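Long-range contact in vacuolar protein sorting-associated protein VTA1 (Saccharomyces cerevisiae, PDB 2RKK), which probably acts in the multivesicular body sorting pathway at endosomes, its N-terminal domain being an all-helical module with an MIT motif: residues A[96-101]-A[127-132]. Numbering follows the deposited sequence.
Sequences NFTMSL and DLFSCI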
loop_
_atom_site.group_PDB
_atom_site.type_symbol
_atom_site.label_atom_id
_atom_site.label_comp_id
_atom_site.label_asym_id
_atom_site.label_seq_id
_atom_site.Cartn_x
_atom_site.Cartn_y
_atom_site.Cartn_z
ATOM N N ASN A 96 -8.215 -1.758 -5.211
ATOM C CA ASN A 96 -7.142 -1.942 -6.186
ATOM C C ASN A 96 -6.064 -2.873 -5.656
ATOM O O ASN A 96 -5.530 -3.705 -6.395
ATOM C CB ASN A 96 -6.529 -0.592 -6.559
ATOM C CG ASN A 96 -7.313 0.122 -7.652
ATOM O OD1 ASN A 96 -7.323 -0.307 -8.806
ATOM N ND2 ASN A 96 -7.981 1.213 -7.288
ATOM N N PHE A 97 -5.733 -2.729 -4.378
ATOM C CA PHE A 97 -4.730 -3.594 -3.784
ATOM C C PHE A 97 -5.243 -5.036 -3.708
ATOM O O PHE A 97 -4.582 -5.964 -4.197
ATOM C CB PHE A 97 -4.364 -3.130 -2.379
ATOM C CG PHE A 97 -3.538 -4.131 -1.623
ATOM C CD1 PHE A 97 -2.145 -4.078 -1.660
ATOM C CD2 PHE A 97 -4.155 -5.165 -0.923
ATOM C CE1 PHE A 97 -1.375 -5.042 -1.017
ATOM C CE2 PHE A 97 -3.402 -6.135 -0.277
ATOM C CZ PHE A 97 -2.004 -6.071 -0.323
ATOM N N THR A 98 -6.407 -5.225 -3.079
ATOM C CA THR A 98 -7.010 -6.564 -2.932
ATOM C C THR A 98 -7.206 -7.269 -4.267
ATOM O O THR A 98 -7.019 -8.483 -4.387
ATOM C CB THR A 98 -8.398 -6.513 -2.246
ATOM O OG1 THR A 98 -8.264 -5.978 -0.926
ATOM C CG2 THR A 98 -9.000 -7.934 -2.149
ATOM N N MET A 99 -7.592 -6.495 -5.269
ATOM C CA MET A 99 -7.840 -7.041 -6.587
ATOM C C MET A 99 -6.531 -7.527 -7.221
ATOM O O MET A 99 -6.478 -8.624 -7.764
ATOM C CB MET A 99 -8.533 -5.978 -7.445
ATOM C CG MET A 99 -9.414 -6.523 -8.554
ATOM S SD MET A 99 -10.683 -7.737 -8.003
ATOM C CE MET A 99 -11.776 -6.675 -7.068
ATOM N N SER A 100 -5.460 -6.749 -7.121
ATOM C CA SER A 100 -4.207 -7.187 -7.718
ATOM C C SER A 100 -3.747 -8.498 -7.084
ATOM O O SER A 100 -3.199 -9.381 -7.753
ATOM C CB SER A 100 -3.151 -6.092 -7.573
ATOM O OG SER A 100 -3.530 -4.942 -8.327
ATOM N N LEU A 101 -3.986 -8.629 -5.788
ATOM C CA LEU A 101 -3.625 -9.852 -5.083
ATOM C C LEU A 101 -4.531 -11.010 -5.554
ATOM O O LEU A 101 -4.050 -12.088 -5.927
ATOM C CB LEU A 101 -3.781 -9.635 -3.576
ATOM C CG LEU A 101 -3.931 -10.875 -2.714
ATOM C CD1 LEU A 101 -2.787 -11.823 -2.947
ATOM C CD2 LEU A 101 -4.017 -10.448 -1.283
ATOM N N ASP A 127 -11.010 -12.191 3.366
ATOM C CA ASP A 127 -11.109 -11.174 4.411
ATOM C C ASP A 127 -10.994 -9.744 3.867
ATOM O O ASP A 127 -11.660 -8.834 4.357
ATOM C CB ASP A 127 -10.048 -11.390 5.498
ATOM C CG ASP A 127 -10.268 -12.680 6.309
ATOM O OD1 ASP A 127 -11.429 -13.008 6.634
ATOM O OD2 ASP A 127 -9.269 -13.356 6.632
ATOM N N LEU A 128 -10.134 -9.531 2.877
ATOM C CA LEU A 128 -9.989 -8.204 2.287
ATOM C C LEU A 128 -11.315 -7.844 1.630
ATOM O O LEU A 128 -11.878 -6.778 1.881
ATOM C CB LEU A 128 -8.874 -8.180 1.232
ATOM C CG LEU A 128 -7.470 -8.375 1.790
ATOM C CD1 LEU A 128 -6.493 -8.591 0.645
ATOM C CD2 LEU A 128 -7.076 -7.158 2.615
ATOM N N PHE A 129 -11.804 -8.735 0.772
ATOM C CA PHE A 129 -13.081 -8.501 0.113
ATOM C C PHE A 129 -14.181 -8.229 1.146
ATOM O O PHE A 129 -14.923 -7.255 1.032
ATOM C CB PHE A 129 -13.462 -9.696 -0.774
ATOM C CG PHE A 129 -12.727 -9.729 -2.090
ATOM C CD1 PHE A 129 -12.114 -10.897 -2.542
ATOM C CD2 PHE A 129 -12.632 -8.578 -2.878
ATOM C CE1 PHE A 129 -11.413 -10.911 -3.760
ATOM C CE2 PHE A 129 -11.937 -8.583 -4.094
ATOM C CZ PHE A 129 -11.326 -9.752 -4.536
ATOM N N SER A 130 -14.267 -9.081 2.164
ATOM C CA SER A 130 -15.270 -8.930 3.220
ATOM C C SER A 130 -15.164 -7.588 3.923
ATOM O O SER A 130 -16.175 -6.966 4.283
ATOM C CB SER A 130 -15.115 -10.031 4.255
ATOM O OG SER A 130 -15.292 -11.293 3.657
ATOM N N CYS A 131 -13.926 -7.166 4.137
ATOM C CA CYS A 131 -13.636 -5.909 4.790
ATOM C C CYS A 131 -14.216 -4.791 3.939
ATOM O O CYS A 131 -15.010 -3.990 4.426
ATOM C CB CYS A 131 -12.118 -5.766 4.949
ATOM S SG CYS A 131 -11.538 -4.126 5.389
ATOM N N ILE A 132 -13.838 -4.757 2.663
ATOM C CA ILE A 132 -14.337 -3.744 1.738
ATOM C C ILE A 132 -15.878 -3.661 1.721
ATOM O O ILE A 132 -16.444 -2.571 1.778
ATOM C CB ILE A 132 -13.805 -4.011 0.311
ATOM C CG1 ILE A 132 -12.289 -3.819 0.298
ATOM C CG2 ILE A 132 -14.498 -3.086 -0.687
ATOM C CD1 ILE A 132 -11.566 -4.594 -0.778
#
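Thr98 sits against Leu128, Phe129 and Ile132 where helix 87-110 packs on helix 116-135, a near-antiparallel pair in the all-helical, MIT-motif-containing N-terminal domain of Vta1. The two segments run at 153° to each other, their axes 9.9 Å apart at closest approach. The CA atoms of Thr98 and Leu128 are the nearest across the segments, 6.2 Å apart. The tight part is centred on the threonine. Its CG2, set anti to the backbone N, lies over one face of the Phe129 ring as a CH-pi contact, 3.7 Å from the ring centroid and 16° off the ring normal. Its OG1 hydrogen-bonds back to the carbonyl of Met94 in its own helix, so the hydroxyl can be buried among apolar groups, with CB of Leu128 and CD1 of Ile132 beside it. No hydrogen bond crosses between the segments. On one flank, CD1 of Leu128 meets CD2 of Leu101 at 3.6 Å and comes up to the edge of the Phe97 ring; Ile24 of helix 22-36 touches both Phe97 and Leu128. On the other, Phe129 reaches Leu148 and Ile152 of helix 142-163, and Tyr102 packs edge-to-face with it. With Phe129 cut back to an alanine, the Thr98 methyl would probably lose its aromatic floor and a gap would open toward helix 142-163. Met99 forms the looser, solvent-side edge of the contact, partly exposed but still touching the rim of the ring. Its chain bends at chi2 (53°) and chi3 to bring SD to the ring edge, 5.3 Å from the centroid of the Phe129 ring, a Met-aromatic contact. The methyl beyond the sulfur adds an apolar touch, CE lying 3.5 Å from CE2 of Phe129.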